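Local coordinates for beta-glucoside phosphorylase BglX (Unidentified, PDB 5VQE), which probably cleaves beta-glucosides by passing the glucosyl group to phosphate, a phosphorylase within glycoside hydrolase family 3, at residues A[505-510]-A[525-530]; A[509-514]-A[535-540]; A[29-34]-A[328-333]; A[54-59]-A[321-326]; A[147-152]-A[190-195]. One frame throughout, in Å; residues are numbered along the deposited sequence.

Interaction 1. Residues A[505-510]-A[525-530]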
# COMPACT_ATOMS: atom_id res chain seq x y z
N PRO A 505 -20.96 -28.53 11.07
CA PRO A 505 -20.18 -27.42 11.63
C PRO A 505 -19.31 -26.76 10.57
O PRO A 505 -18.65 -27.44 9.78
CB PRO A 505 -19.35 -28.09 12.73
CG PRO A 505 -20.16 -29.28 13.13
CD PRO A 505 -20.80 -29.76 11.86
N THR A 506 -19.32 -25.43 10.54
CA THR A 506 -18.59 -24.67 9.54
C THR A 506 -17.74 -23.59 10.21
O THR A 506 -18.24 -22.82 11.03
CB THR A 506 -19.56 -24.05 8.52
OG1 THR A 506 -20.29 -25.09 7.86
CG2 THR A 506 -18.82 -23.24 7.47
N LEU A 507 -16.46 -23.55 9.84
CA LEU A 507 -15.51 -22.57 10.34
C LEU A 507 -15.01 -21.74 9.16
O LEU A 507 -14.64 -22.30 8.12
CB LEU A 507 -14.34 -23.29 11.02
CG LEU A 507 -13.09 -22.48 11.37
CD1 LEU A 507 -13.41 -21.47 12.46
CD2 LEU A 507 -11.98 -23.42 11.82
N PHE A 508 -15.01 -20.42 9.32
CA PHE A 508 -14.64 -19.50 8.24
C PHE A 508 -13.41 -18.70 8.65
O PHE A 508 -13.42 -18.02 9.68
CB PHE A 508 -15.80 -18.55 7.90
CG PHE A 508 -15.61 -17.84 6.59
CD1 PHE A 508 -14.77 -16.75 6.49
CD2 PHE A 508 -16.27 -18.27 5.45
CE1 PHE A 508 -14.59 -16.10 5.28
CE2 PHE A 508 -16.09 -17.63 4.24
CZ PHE A 508 -15.25 -16.55 4.16
N LEU A 509 -12.35 -18.78 7.84
CA LEU A 509 -11.10 -18.07 8.06
C LEU A 509 -10.88 -17.10 6.91
O LEU A 509 -10.78 -17.52 5.75
CB LEU A 509 -9.92 -19.05 8.13
CG LEU A 509 -10.06 -20.27 9.04
CD1 LEU A 509 -8.88 -21.20 8.82
CD2 LEU A 509 -10.17 -19.87 10.49
N SER A 510 -10.76 -15.81 7.22
CA SER A 510 -10.33 -14.82 6.24
C SER A 510 -8.85 -14.51 6.45
O SER A 510 -8.44 -14.15 7.56
CB SER A 510 -11.13 -13.53 6.34
OG SER A 510 -10.59 -12.59 5.42
N THR A 525 -18.58 -19.37 13.55
CA THR A 525 -17.21 -19.17 14.01
C THR A 525 -16.43 -18.51 12.88
O THR A 525 -16.36 -19.05 11.77
CB THR A 525 -16.56 -20.49 14.43
OG1 THR A 525 -17.42 -21.17 15.34
CG2 THR A 525 -15.23 -20.24 15.12
N TYR A 526 -15.85 -17.34 13.16
CA TYR A 526 -15.23 -16.51 12.14
C TYR A 526 -13.96 -15.90 12.71
O TYR A 526 -13.98 -15.36 13.81
CB TYR A 526 -16.18 -15.40 11.67
CG TYR A 526 -15.61 -14.49 10.61
CD1 TYR A 526 -15.80 -14.76 9.26
CD2 TYR A 526 -14.85 -13.38 10.94
CE1 TYR A 526 -15.27 -13.94 8.28
CE2 TYR A 526 -14.31 -12.55 9.97
CZ TYR A 526 -14.52 -12.84 8.64
OH TYR A 526 -13.98 -12.03 7.65
N ILE A 527 -12.86 -16.00 11.95
CA ILE A 527 -11.55 -15.52 12.38
C ILE A 527 -10.96 -14.67 11.27
O ILE A 527 -10.98 -15.06 10.10
CB ILE A 527 -10.60 -16.68 12.73
CG1 ILE A 527 -11.14 -17.48 13.92
CG2 ILE A 527 -9.20 -16.15 13.09
CD1 ILE A 527 -10.57 -18.88 14.04
N ASN A 528 -10.44 -13.50 11.63
CA ASN A 528 -9.72 -12.63 10.71
C ASN A 528 -8.22 -12.78 10.95
O ASN A 528 -7.76 -12.61 12.09
CB ASN A 528 -10.13 -11.18 10.89
CG ASN A 528 -11.35 -10.80 10.07
OD1 ASN A 528 -11.60 -11.38 9.01
ND2 ASN A 528 -12.09 -9.80 10.53
N ALA A 529 -7.47 -13.06 9.88
CA ALA A 529 -6.02 -13.14 9.94
C ALA A 529 -5.30 -12.06 9.13
O ALA A 529 -4.09 -11.90 9.30
CB ALA A 529 -5.55 -14.52 9.46
N TYR A 530 -6.01 -11.37 8.24
CA TYR A 530 -5.56 -10.14 7.57
C TYR A 530 -4.46 -10.34 6.53
O TYR A 530 -4.27 -9.48 5.66
CB TYR A 530 -5.06 -9.11 8.59
CG TYR A 530 -5.95 -8.89 9.78
CD1 TYR A 530 -7.13 -8.16 9.67
CD2 TYR A 530 -5.60 -9.38 11.03
CE1 TYR A 530 -7.95 -7.95 10.76
CE2 TYR A 530 -6.41 -9.17 12.13
CZ TYR A 530 -7.58 -8.46 11.99
OH TYR A 530 -8.38 -8.24 13.08
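F508 and Y526 sit level with each other on neighbouring parallel strands, 506-510 and 525-528, whose axes diverge by only 14°. Backbone hydrogen bonds make the ladder: F508 N reaches T525 O, F508 O receives I527 N at 3.1 Å, and S510 N gives to I527 O at 3.0 Å. Beyond the strand end A529 N meets S510 O at 2.7 Å, carrying the pairing into the following loop. Aromatic packing occupies one face. Both rings swing anti to their own backbone N and run the same way, their planes 12° apart but slid, so CD1 of F508 touches CE1 of Y526 (3.4 Å) with little overlap. Farther along this face Y526 OH bonds N528 OD1 weakly, while N528 ND2 turns to P514 O and S510 OG to N513 O. The other face is aliphatic: L509 CD2 lies 3.7 Å from I527 CD1, and L507 CD1 presses tightly on T525 CG2 (3.4 Å). The ladder thus pairs the peptide groups facing this neighbour, strand 469-475 takes L507 and L509 on the other edge, and dispersion joins the rings and aliphatic groups.

Interaction 2. Residues A[509-514]-A[535-540]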
# COMPACT_ATOMS: atom_id res chain seq x y z
N LEU A 509 -12.35 -18.78 7.84
CA LEU A 509 -11.10 -18.07 8.06
C LEU A 509 -10.88 -17.10 6.91
O LEU A 509 -10.78 -17.52 5.75
CB LEU A 509 -9.92 -19.05 8.13
CG LEU A 509 -10.06 -20.27 9.04
CD1 LEU A 509 -8.88 -21.20 8.82
CD2 LEU A 509 -10.17 -19.87 10.49
N SER A 510 -10.76 -15.81 7.22
CA SER A 510 -10.33 -14.82 6.24
C SER A 510 -8.85 -14.51 6.45
O SER A 510 -8.44 -14.15 7.56
CB SER A 510 -11.13 -13.53 6.34
OG SER A 510 -10.59 -12.59 5.42
N PHE A 511 -8.07 -14.64 5.38
CA PHE A 511 -6.67 -14.25 5.38
C PHE A 511 -6.44 -12.93 4.65
O PHE A 511 -5.31 -12.62 4.25
CB PHE A 511 -5.82 -15.37 4.78
CG PHE A 511 -5.69 -16.58 5.68
CD1 PHE A 511 -6.69 -17.54 5.73
CD2 PHE A 511 -4.57 -16.75 6.48
CE1 PHE A 511 -6.57 -18.66 6.56
CE2 PHE A 511 -4.44 -17.86 7.31
CZ PHE A 511 -5.46 -18.82 7.34
N SER A 512 -7.49 -12.12 4.50
CA SER A 512 -7.33 -10.78 3.95
C SER A 512 -8.49 -9.89 4.38
O SER A 512 -8.44 -9.30 5.47
CB SER A 512 -7.20 -10.86 2.43
OG SER A 512 -6.61 -9.68 1.94
N ASN A 513 -9.54 -9.81 3.58
CA ASN A 513 -10.64 -8.88 3.83
C ASN A 513 -11.27 -9.15 5.20
O ASN A 513 -11.72 -10.28 5.45
CB ASN A 513 -11.69 -9.01 2.73
CG ASN A 513 -12.80 -7.98 2.82
OD1 ASN A 513 -12.94 -7.29 3.82
ND2 ASN A 513 -13.61 -7.89 1.77
N PRO A 514 -11.31 -8.17 6.11
CA PRO A 514 -11.87 -8.42 7.45
C PRO A 514 -13.39 -8.37 7.51
O PRO A 514 -13.95 -8.61 8.59
CB PRO A 514 -11.26 -7.29 8.28
CG PRO A 514 -11.18 -6.17 7.28
CD PRO A 514 -10.77 -6.81 6.00
N ALA A 535 3.78 -17.44 7.47
CA ALA A 535 3.82 -17.18 8.90
C ALA A 535 2.42 -17.17 9.49
O ALA A 535 2.19 -17.75 10.56
CB ALA A 535 4.52 -15.85 9.17
N THR A 536 1.46 -16.53 8.81
CA THR A 536 0.11 -16.45 9.35
C THR A 536 -0.59 -17.80 9.29
O THR A 536 -1.39 -18.12 10.18
CB THR A 536 -0.69 -15.39 8.59
OG1 THR A 536 0.05 -14.16 8.61
CG2 THR A 536 -2.06 -15.18 9.23
N VAL A 537 -0.30 -18.60 8.26
CA VAL A 537 -0.90 -19.92 8.15
C VAL A 537 -0.42 -20.82 9.29
O VAL A 537 -1.22 -21.52 9.93
CB VAL A 537 -0.58 -20.54 6.78
CG1 VAL A 537 -0.88 -22.05 6.76
CG2 VAL A 537 -1.38 -19.84 5.67
N ARG A 538 0.88 -20.81 9.56
CA ARG A 538 1.41 -21.65 10.64
C ARG A 538 0.85 -21.23 11.99
O ARG A 538 0.53 -22.08 12.82
CB ARG A 538 2.94 -21.61 10.65
CG ARG A 538 3.56 -22.21 9.41
CD ARG A 538 5.07 -22.34 9.51
NE ARG A 538 5.63 -22.95 8.30
CZ ARG A 538 5.71 -24.27 8.09
NH1 ARG A 538 5.29 -25.13 9.00
NH2 ARG A 538 6.21 -24.72 6.94
N MET A 539 0.72 -19.92 12.23
CA MET A 539 0.18 -19.48 13.51
C MET A 539 -1.31 -19.75 13.62
O MET A 539 -1.83 -20.00 14.71
CB MET A 539 0.49 -18.00 13.74
CG MET A 539 1.95 -17.70 14.06
SD MET A 539 2.59 -18.73 15.42
CE MET A 539 1.41 -18.39 16.69
N MET A 540 -2.03 -19.70 12.50
CA MET A 540 -3.43 -20.10 12.51
C MET A 540 -3.58 -21.54 13.01
O MET A 540 -4.43 -21.84 13.85
CB MET A 540 -4.03 -19.96 11.11
CG MET A 540 -5.50 -20.33 11.01
SD MET A 540 -6.58 -19.22 11.92
CE MET A 540 -6.59 -17.82 10.81
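F511 and L509 pack on M540 where the end of strand 506-510 and the loop after it meet helix 534-544, consistent with the alpha/beta sandwich domain that follows the barrel in many family 3 enzymes. M540 leaves its helix with CG anti to the backbone N (chi1 -180°), then bends twice (chi2 67°, chi3 76°), folding the thioether back so that SD meets L509 CD2 at 3.9 Å while CE turns to the F511 ring. F511 points its ring at the helix and is touched obliquely at three atoms. CD2 has the T536 methyl CG2 at 4.0 Å, the two side chains running past one another in opposite directions; CE2 has V537 CG2, crossing nearly at right angles. The T536 hydroxyl bonds N533, while its methyl faces F511. Behind F511 the chain turns sharply in an ST turn: S510 OG accepts from S512 N at 3.3 Å and donates to N513 O at 2.6 Å. At the far end of the ring, F511 CZ rests 3.8 Å from M540 CE.

Interaction 3. Residues A[29-34]-A[328-333]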
# COMPACT_ATOMS: atom_id res chain seq x y z
N SER A 29 19.27 23.01 -17.74
CA SER A 29 18.38 23.52 -18.77
C SER A 29 16.92 23.33 -18.36
O SER A 29 16.60 22.52 -17.48
CB SER A 29 18.61 22.80 -20.10
OG SER A 29 18.22 21.44 -19.99
N ASP A 30 16.03 24.06 -19.03
CA ASP A 30 14.60 23.85 -18.81
C ASP A 30 14.22 22.40 -19.06
O ASP A 30 13.44 21.82 -18.30
CB ASP A 30 13.78 24.78 -19.70
CG ASP A 30 13.80 26.21 -19.21
OD1 ASP A 30 14.45 26.51 -18.19
OD2 ASP A 30 13.14 27.05 -19.86
N ASP A 31 14.76 21.79 -20.12
CA ASP A 31 14.44 20.39 -20.40
C ASP A 31 14.90 19.48 -19.27
O ASP A 31 14.21 18.49 -18.94
CB ASP A 31 15.08 19.97 -21.72
CG ASP A 31 14.24 20.32 -22.93
OD1 ASP A 31 13.09 20.77 -22.76
OD2 ASP A 31 14.74 20.12 -24.06
N GLU A 32 16.05 19.77 -18.67
CA GLU A 32 16.54 18.96 -17.56
C GLU A 32 15.70 19.18 -16.31
O GLU A 32 15.47 18.24 -15.54
CB GLU A 32 18.00 19.30 -17.27
CG GLU A 32 18.97 18.72 -18.26
CD GLU A 32 20.39 19.17 -17.99
OE1 GLU A 32 20.62 20.40 -17.91
OE2 GLU A 32 21.25 18.29 -17.83
N LYS A 33 15.27 20.42 -16.08
CA LYS A 33 14.40 20.69 -14.94
C LYS A 33 13.06 19.98 -15.11
O LYS A 33 12.56 19.33 -14.18
CB LYS A 33 14.21 22.19 -14.76
CG LYS A 33 15.42 22.91 -14.18
CD LYS A 33 15.20 24.42 -14.19
CE LYS A 33 16.47 25.19 -13.90
NZ LYS A 33 16.23 26.67 -13.94
N LEU A 34 12.47 20.06 -16.31
CA LEU A 34 11.22 19.34 -16.57
C LEU A 34 11.39 17.84 -16.33
O LEU A 34 10.48 17.19 -15.80
CB LEU A 34 10.74 19.62 -18.00
CG LEU A 34 10.31 21.06 -18.29
CD1 LEU A 34 10.01 21.27 -19.77
CD2 LEU A 34 9.09 21.45 -17.45
N ALA A 328 4.10 17.81 -23.56
CA ALA A 328 3.08 18.58 -22.86
C ALA A 328 3.70 19.47 -21.79
O ALA A 328 3.26 20.62 -21.60
CB ALA A 328 2.04 17.65 -22.23
N LEU A 329 4.70 18.97 -21.08
CA LEU A 329 5.37 19.79 -20.08
C LEU A 329 6.17 20.91 -20.74
O LEU A 329 6.16 22.05 -20.26
CB LEU A 329 6.29 18.92 -19.22
CG LEU A 329 5.59 17.98 -18.23
CD1 LEU A 329 6.63 17.04 -17.64
CD2 LEU A 329 4.89 18.75 -17.14
N GLN A 330 6.87 20.61 -21.83
CA GLN A 330 7.61 21.66 -22.53
C GLN A 330 6.67 22.78 -22.96
O GLN A 330 6.97 23.97 -22.78
CB GLN A 330 8.33 21.09 -23.75
CG GLN A 330 9.49 20.14 -23.47
CD GLN A 330 10.06 19.56 -24.75
OE1 GLN A 330 9.31 19.09 -25.61
NE2 GLN A 330 11.37 19.61 -24.89
N GLU A 331 5.54 22.41 -23.55
CA GLU A 331 4.60 23.40 -24.07
C GLU A 331 3.87 24.12 -22.94
O GLU A 331 3.60 25.32 -23.06
CB GLU A 331 3.62 22.73 -25.02
CG GLU A 331 4.30 22.31 -26.32
CD GLU A 331 3.40 21.57 -27.28
OE1 GLU A 331 2.20 21.38 -26.96
OE2 GLU A 331 3.89 21.17 -28.36
N GLY A 332 3.58 23.42 -21.84
CA GLY A 332 3.00 24.07 -20.68
C GLY A 332 3.92 25.13 -20.08
O GLY A 332 3.46 26.18 -19.65
N LEU A 333 5.23 24.85 -20.06
CA LEU A 333 6.19 25.85 -19.60
C LEU A 333 6.26 27.03 -20.56
O LEU A 333 6.27 28.19 -20.13
CB LEU A 333 7.56 25.20 -19.42
CG LEU A 333 8.69 26.08 -18.89
CD1 LEU A 333 8.36 26.60 -17.48
CD2 LEU A 333 10.01 25.33 -18.89
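The carboxylate of D31 and the amide of Q330 meet with their planes 37° apart. NE2 of Q330 donates to D31 OD1 at 3.0 Å; the oxygen lies exactly in the amide plane and the bond is almost straight, yet the donor comes to the syn side of OD1 from 35° out of the carboxylate plane. The setting is helix-helix packing in the TIM-barrel domain, where the axes of segments 30-34 and 328-333 cross at 120°, 10.3 Å apart at closest approach. S29 and E32 form a capping box at the start of the first helix: S29 OG accepts from E32 N at 3.0 Å, and E32 OE1 takes S29 N on its anti lone pair. D30 and D31 occupy the first turn, where the helix N-terminus would probably favour their negative charge. D30 and L333 make a mixed margin, the leucine CD2 lying 3.7 Å from D30 OD2 and the two side chains crossing at about a right angle; H340 and L343 of helix 340-356 also touch L333. The apolar part centres on buried L34, whose CD1 also approaches L333 CD2. L34 slides past L329 in the opposite direction, its CD2 standing 4.2 Å from L329 CB. Its other branch reaches the neighbouring helix's backbone: L34 CD1 lies 3.7 Å from Q330 CA.

Interaction 4. Residues A[54-59]-A[321-326]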
# COMPACT_ATOMS: atom_id res chain seq x y z
N MET A 54 15.39 6.88 -19.91
CA MET A 54 16.20 8.05 -20.21
C MET A 54 16.24 8.38 -21.70
O MET A 54 17.07 9.20 -22.10
CB MET A 54 17.62 7.86 -19.69
CG MET A 54 17.74 7.71 -18.19
SD MET A 54 19.38 7.12 -17.74
CE MET A 54 19.15 6.79 -15.99
N LYS A 55 15.39 7.76 -22.52
CA LYS A 55 15.45 8.00 -23.96
C LYS A 55 14.83 9.33 -24.37
O LYS A 55 15.25 9.92 -25.37
CB LYS A 55 14.72 6.88 -24.72
CG LYS A 55 15.12 5.48 -24.31
N HIS A 56 13.83 9.82 -23.63
CA HIS A 56 13.07 10.99 -24.04
C HIS A 56 13.31 12.19 -23.15
O HIS A 56 12.92 13.30 -23.51
CB HIS A 56 11.58 10.65 -24.07
CG HIS A 56 11.27 9.42 -24.87
ND1 HIS A 56 11.25 9.42 -26.25
CD2 HIS A 56 11.00 8.15 -24.48
CE1 HIS A 56 10.96 8.20 -26.67
NE2 HIS A 56 10.80 7.42 -25.62
N PHE A 57 13.92 11.98 -21.99
CA PHE A 57 14.21 13.01 -21.01
C PHE A 57 15.03 12.35 -19.92
O PHE A 57 15.19 11.13 -19.89
CB PHE A 57 12.93 13.63 -20.45
CG PHE A 57 11.91 12.62 -20.00
CD1 PHE A 57 10.85 12.29 -20.82
CD2 PHE A 57 12.03 12.00 -18.77
CE1 PHE A 57 9.91 11.36 -20.42
CE2 PHE A 57 11.10 11.07 -18.36
CZ PHE A 57 10.03 10.75 -19.19
N LEU A 58 15.54 13.17 -19.00
CA LEU A 58 16.34 12.66 -17.89
C LEU A 58 15.50 12.72 -16.62
O LEU A 58 15.31 13.82 -16.06
CB LEU A 58 17.63 13.47 -17.75
CG LEU A 58 18.48 13.46 -19.04
CD1 LEU A 58 19.72 14.35 -18.92
CD2 LEU A 58 18.89 12.03 -19.45
N PRO A 59 14.97 11.60 -16.13
CA PRO A 59 13.98 11.66 -15.05
C PRO A 59 14.62 11.99 -13.71
O PRO A 59 15.82 11.83 -13.49
CB PRO A 59 13.38 10.25 -15.04
CG PRO A 59 14.46 9.38 -15.55
CD PRO A 59 15.21 10.21 -16.57
N ASN A 321 2.22 7.99 -22.58
CA ASN A 321 3.15 8.05 -23.69
C ASN A 321 4.25 9.04 -23.32
O ASN A 321 3.96 10.24 -23.17
CB ASN A 321 2.45 8.49 -24.98
CG ASN A 321 3.37 8.49 -26.18
OD1 ASN A 321 4.04 9.48 -26.46
ND2 ASN A 321 3.42 7.37 -26.87
N PRO A 322 5.50 8.61 -23.13
CA PRO A 322 6.50 9.53 -22.56
C PRO A 322 6.90 10.67 -23.47
O PRO A 322 7.13 11.78 -22.98
CB PRO A 322 7.69 8.61 -22.24
CG PRO A 322 7.47 7.38 -23.04
CD PRO A 322 6.00 7.23 -23.22
N THR A 323 6.96 10.45 -24.78
CA THR A 323 7.24 11.56 -25.69
C THR A 323 6.15 12.62 -25.58
O THR A 323 6.44 13.81 -25.47
CB THR A 323 7.36 11.04 -27.12
OG1 THR A 323 8.42 10.08 -27.20
CG2 THR A 323 7.63 12.19 -28.09
N GLU A 324 4.89 12.19 -25.60
CA GLU A 324 3.78 13.13 -25.54
C GLU A 324 3.75 13.86 -24.21
O GLU A 324 3.55 15.08 -24.16
CB GLU A 324 2.47 12.38 -25.78
CG GLU A 324 1.23 13.18 -25.46
CD GLU A 324 -0.04 12.48 -25.91
OE1 GLU A 324 -0.40 11.44 -25.31
OE2 GLU A 324 -0.67 12.96 -26.88
N ASP A 325 3.94 13.13 -23.11
CA ASP A 325 3.89 13.74 -21.78
C ASP A 325 4.97 14.79 -21.62
O ASP A 325 4.72 15.88 -21.09
CB ASP A 325 4.01 12.66 -20.71
CG ASP A 325 2.75 11.83 -20.57
OD1 ASP A 325 1.75 12.13 -21.27
OD2 ASP A 325 2.75 10.89 -19.75
N PHE A 326 6.19 14.50 -22.08
CA PHE A 326 7.26 15.47 -21.94
C PHE A 326 7.01 16.69 -22.81
O PHE A 326 7.24 17.82 -22.39
CB PHE A 326 8.61 14.84 -22.27
CG PHE A 326 9.78 15.69 -21.89
CD1 PHE A 326 10.08 15.91 -20.56
CD2 PHE A 326 10.57 16.29 -22.85
CE1 PHE A 326 11.15 16.70 -20.18
CE2 PHE A 326 11.66 17.09 -22.49
CZ PHE A 326 11.94 17.29 -21.15
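F57 and F326 are brought together by contrasting first torsions: F57 tucks its CG between its own backbone N and carbonyl carbon (chi1 49°), whereas F326 throws its ring out from the helix, opposite its backbone N (chi1 -169°). The two side chains then slide past each other in opposite directions. Their planes come near parallel but are displaced, so the rings barely overlap. What sits over a face of F326 is F57 CB, 3.7 Å from the ring centroid in a CH-pi contact; H56 O also lies over the ring, 3.9 Å from F326 CD2. F57 also reaches the first residue of the helix: its ring edge faces P322 O, 3.8 Å from CE1, and CE1 lies 4.0 Å from P322 CB. Toward solvent, H56 CD2 touches P322 CG at 3.9 Å, and T323 OG1 stands over one face of the imidazole, 3.1 Å from ND1. The helix start itself is N-capped, N321 OD1 accepting from E324 N at 3.0 Å. The loop between strands 38-42 and 61-64 of the barrel is therefore joined to the start of helix 322-335 chiefly by dispersion and CH-pi attraction, with H56 and T323 at the exposed margin and two backbone carbonyls, H56 O and P322 O, set against the rings.

Interaction 5. Residues A[147-152]-A[190-195]. With G2F (2-deoxy-2-fluoro-alpha-D-glucopyranose), chain B.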
# COMPACT_ATOMS: atom_id res chain seq x y z
N PRO A 147 3.93 5.43 4.69
CA PRO A 147 2.72 4.67 5.03
C PRO A 147 1.40 5.23 4.53
O PRO A 147 1.22 6.42 4.30
CB PRO A 147 2.74 4.70 6.56
CG PRO A 147 3.25 6.07 6.85
CD PRO A 147 4.30 6.34 5.79
N ILE A 148 0.47 4.31 4.39
CA ILE A 148 -0.92 4.63 4.07
C ILE A 148 -1.61 5.10 5.34
O ILE A 148 -1.69 4.35 6.32
CB ILE A 148 -1.62 3.41 3.47
CG1 ILE A 148 -1.03 3.12 2.08
CG2 ILE A 148 -3.14 3.63 3.37
CD1 ILE A 148 -1.43 1.80 1.51
N ILE A 149 -2.11 6.33 5.31
CA ILE A 149 -2.83 6.89 6.45
C ILE A 149 -4.26 7.19 6.05
O ILE A 149 -4.91 8.06 6.63
CB ILE A 149 -2.11 8.13 7.02
CG1 ILE A 149 -1.91 9.19 5.93
CG2 ILE A 149 -0.79 7.72 7.65
CD1 ILE A 149 -1.41 10.52 6.48
N ASP A 150 -4.76 6.45 5.06
CA ASP A 150 -6.20 6.42 4.81
C ASP A 150 -6.91 5.80 6.00
O ASP A 150 -6.35 4.98 6.74
CB ASP A 150 -6.52 5.61 3.56
CG ASP A 150 -5.87 6.17 2.32
OD1 ASP A 150 -5.75 7.40 2.22
OD2 ASP A 150 -5.51 5.36 1.43
N ILE A 151 -8.18 6.18 6.17
CA ILE A 151 -9.04 5.65 7.23
C ILE A 151 -10.00 4.67 6.57
O ILE A 151 -10.67 5.02 5.60
CB ILE A 151 -9.81 6.77 7.94
CG1 ILE A 151 -8.86 7.81 8.53
CG2 ILE A 151 -10.70 6.20 9.03
CD1 ILE A 151 -9.56 9.09 8.99
N ASP A 152 -10.07 3.44 7.10
CA ASP A 152 -10.95 2.42 6.52
C ASP A 152 -12.38 2.60 7.04
O ASP A 152 -12.97 1.72 7.67
CB ASP A 152 -10.42 1.03 6.84
CG ASP A 152 -11.01 -0.05 5.95
OD1 ASP A 152 -11.44 0.26 4.82
OD2 ASP A 152 -11.01 -1.24 6.37
N THR A 190 9.99 8.45 3.54
CA THR A 190 8.62 7.95 3.59
C THR A 190 7.66 8.89 2.89
O THR A 190 7.96 10.05 2.61
CB THR A 190 8.16 7.73 5.04
OG1 THR A 190 8.00 9.00 5.68
CG2 THR A 190 9.14 6.86 5.81
N THR A 191 6.47 8.35 2.60
CA THR A 191 5.43 9.02 1.81
C THR A 191 4.09 8.77 2.48
O THR A 191 3.61 7.63 2.47
CB THR A 191 5.39 8.47 0.39
OG1 THR A 191 6.71 8.40 -0.15
CG2 THR A 191 4.49 9.34 -0.52
N ILE A 192 3.47 9.80 3.03
CA ILE A 192 2.10 9.63 3.52
C ILE A 192 1.13 9.76 2.36
O ILE A 192 1.23 10.68 1.54
CB ILE A 192 1.79 10.63 4.65
CG1 ILE A 192 2.12 12.08 4.25
CG2 ILE A 192 2.52 10.21 5.93
CD1 ILE A 192 1.75 13.11 5.34
N LYS A 193 0.19 8.81 2.27
CA LYS A 193 -0.77 8.71 1.18
C LYS A 193 -2.06 8.12 1.75
O LYS A 193 -2.04 7.51 2.82
CB LYS A 193 -0.21 7.85 0.03
CG LYS A 193 -0.00 6.37 0.36
CD LYS A 193 0.70 5.64 -0.79
CE LYS A 193 0.68 4.13 -0.61
NZ LYS A 193 1.51 3.40 -1.62
N HIS A 194 -3.19 8.29 1.05
CA HIS A 194 -3.36 8.98 -0.23
C HIS A 194 -4.14 10.29 -0.01
O HIS A 194 -5.33 10.26 0.31
CB HIS A 194 -4.14 8.09 -1.21
CG HIS A 194 -3.52 6.75 -1.44
ND1 HIS A 194 -3.80 5.65 -0.66
CD2 HIS A 194 -2.65 6.31 -2.39
CE1 HIS A 194 -3.13 4.60 -1.10
NE2 HIS A 194 -2.43 4.98 -2.16
N PHE A 195 -3.50 11.41 -0.18
CA PHE A 195 -4.12 12.69 0.15
C PHE A 195 -5.09 13.10 -0.96
O PHE A 195 -4.77 12.96 -2.14
CB PHE A 195 -3.04 13.74 0.34
CG PHE A 195 -3.55 15.15 0.50
CD1 PHE A 195 -3.64 15.99 -0.59
CD2 PHE A 195 -3.90 15.64 1.75
CE1 PHE A 195 -4.10 17.29 -0.45
CE2 PHE A 195 -4.36 16.94 1.89
CZ PHE A 195 -4.46 17.75 0.79
C1 G2F B . -0.88 5.18 -7.14
C2 G2F B . -1.36 4.39 -5.88
C3 G2F B . -0.26 4.53 -4.78
C4 G2F B . 1.09 4.03 -5.37
C5 G2F B . 1.41 4.88 -6.65
C6 G2F B . 2.74 4.38 -7.34
O3 G2F B . -0.59 3.64 -3.75
O4 G2F B . 2.09 4.31 -4.43
O5 G2F B . 0.37 4.69 -7.59
O6 G2F B . 2.63 3.00 -7.55
F2 G2F B . -2.51 4.93 -5.41
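D150 and H194 make the tight polar end of this buried contact. H194 ND1 donates in its ring plane to the syn lone pair of D150 OD2 at 2.7 Å, and the backbone N of H194 bonds OD1 of D150 at 3.0 Å, from 37° above the carboxylate plane. D150 thus grips both the ring and the main chain of H194, fixing the imidazole's rotation, with D198 N as a further partner of OD1. Alongside, I149 N donates to K193 O at 2.8 Å. Carbon packing is tight here too, I148 CG1 crowding K193 CE at 3.3 Å. The other end is looser, though still inside the protein. K193 N reaches P147 O in a longer, more bent bond, and P147 CD stands 4.2 Å from T190 CB, a fringe backed by C180 of helix 169-184. A cis peptide bond precedes H194, where the chain turns a corner. On the sugar side, K193 extends so that NZ bonds O3 and O4 of 2-deoxy-2-fluoro-alpha-D-glucopyranose; E146 and the carbonyl of Y145 also hold NZ. The K193 CG methylene lies over the centre of one face of the H194 ring, whose NE2 shares a hydrogen bond with O3 at 2.8 Å. Adjacent lysine and histidine at a barrel strand end, gripping sugar hydroxyls, are a recognised feature of the family 3 glucose-binding pocket.

Interactions 1 and 2 are both buried and share L509 and S510: strand 506-510 is bonded edgewise to strand 525-528 and topped by helix 534-544, so backbone hydrogen bonds dominate the first and apolar side chains the second. Interactions 3 and 4 lie across the molecule, partly exposed, and share helix 322-335. They touch through F326, whose ring packs on D31 and L34, and each mixes an apolar interior with a polar rim. Interaction 5, its centre about 8 Å from that of the chain, differs in kind: it is fully buried, yet rich in polar bonds, some within the protein and others reaching the sugar. Its nearest atoms are about 5 Å from interaction 2 but about 16 Å from interaction 4.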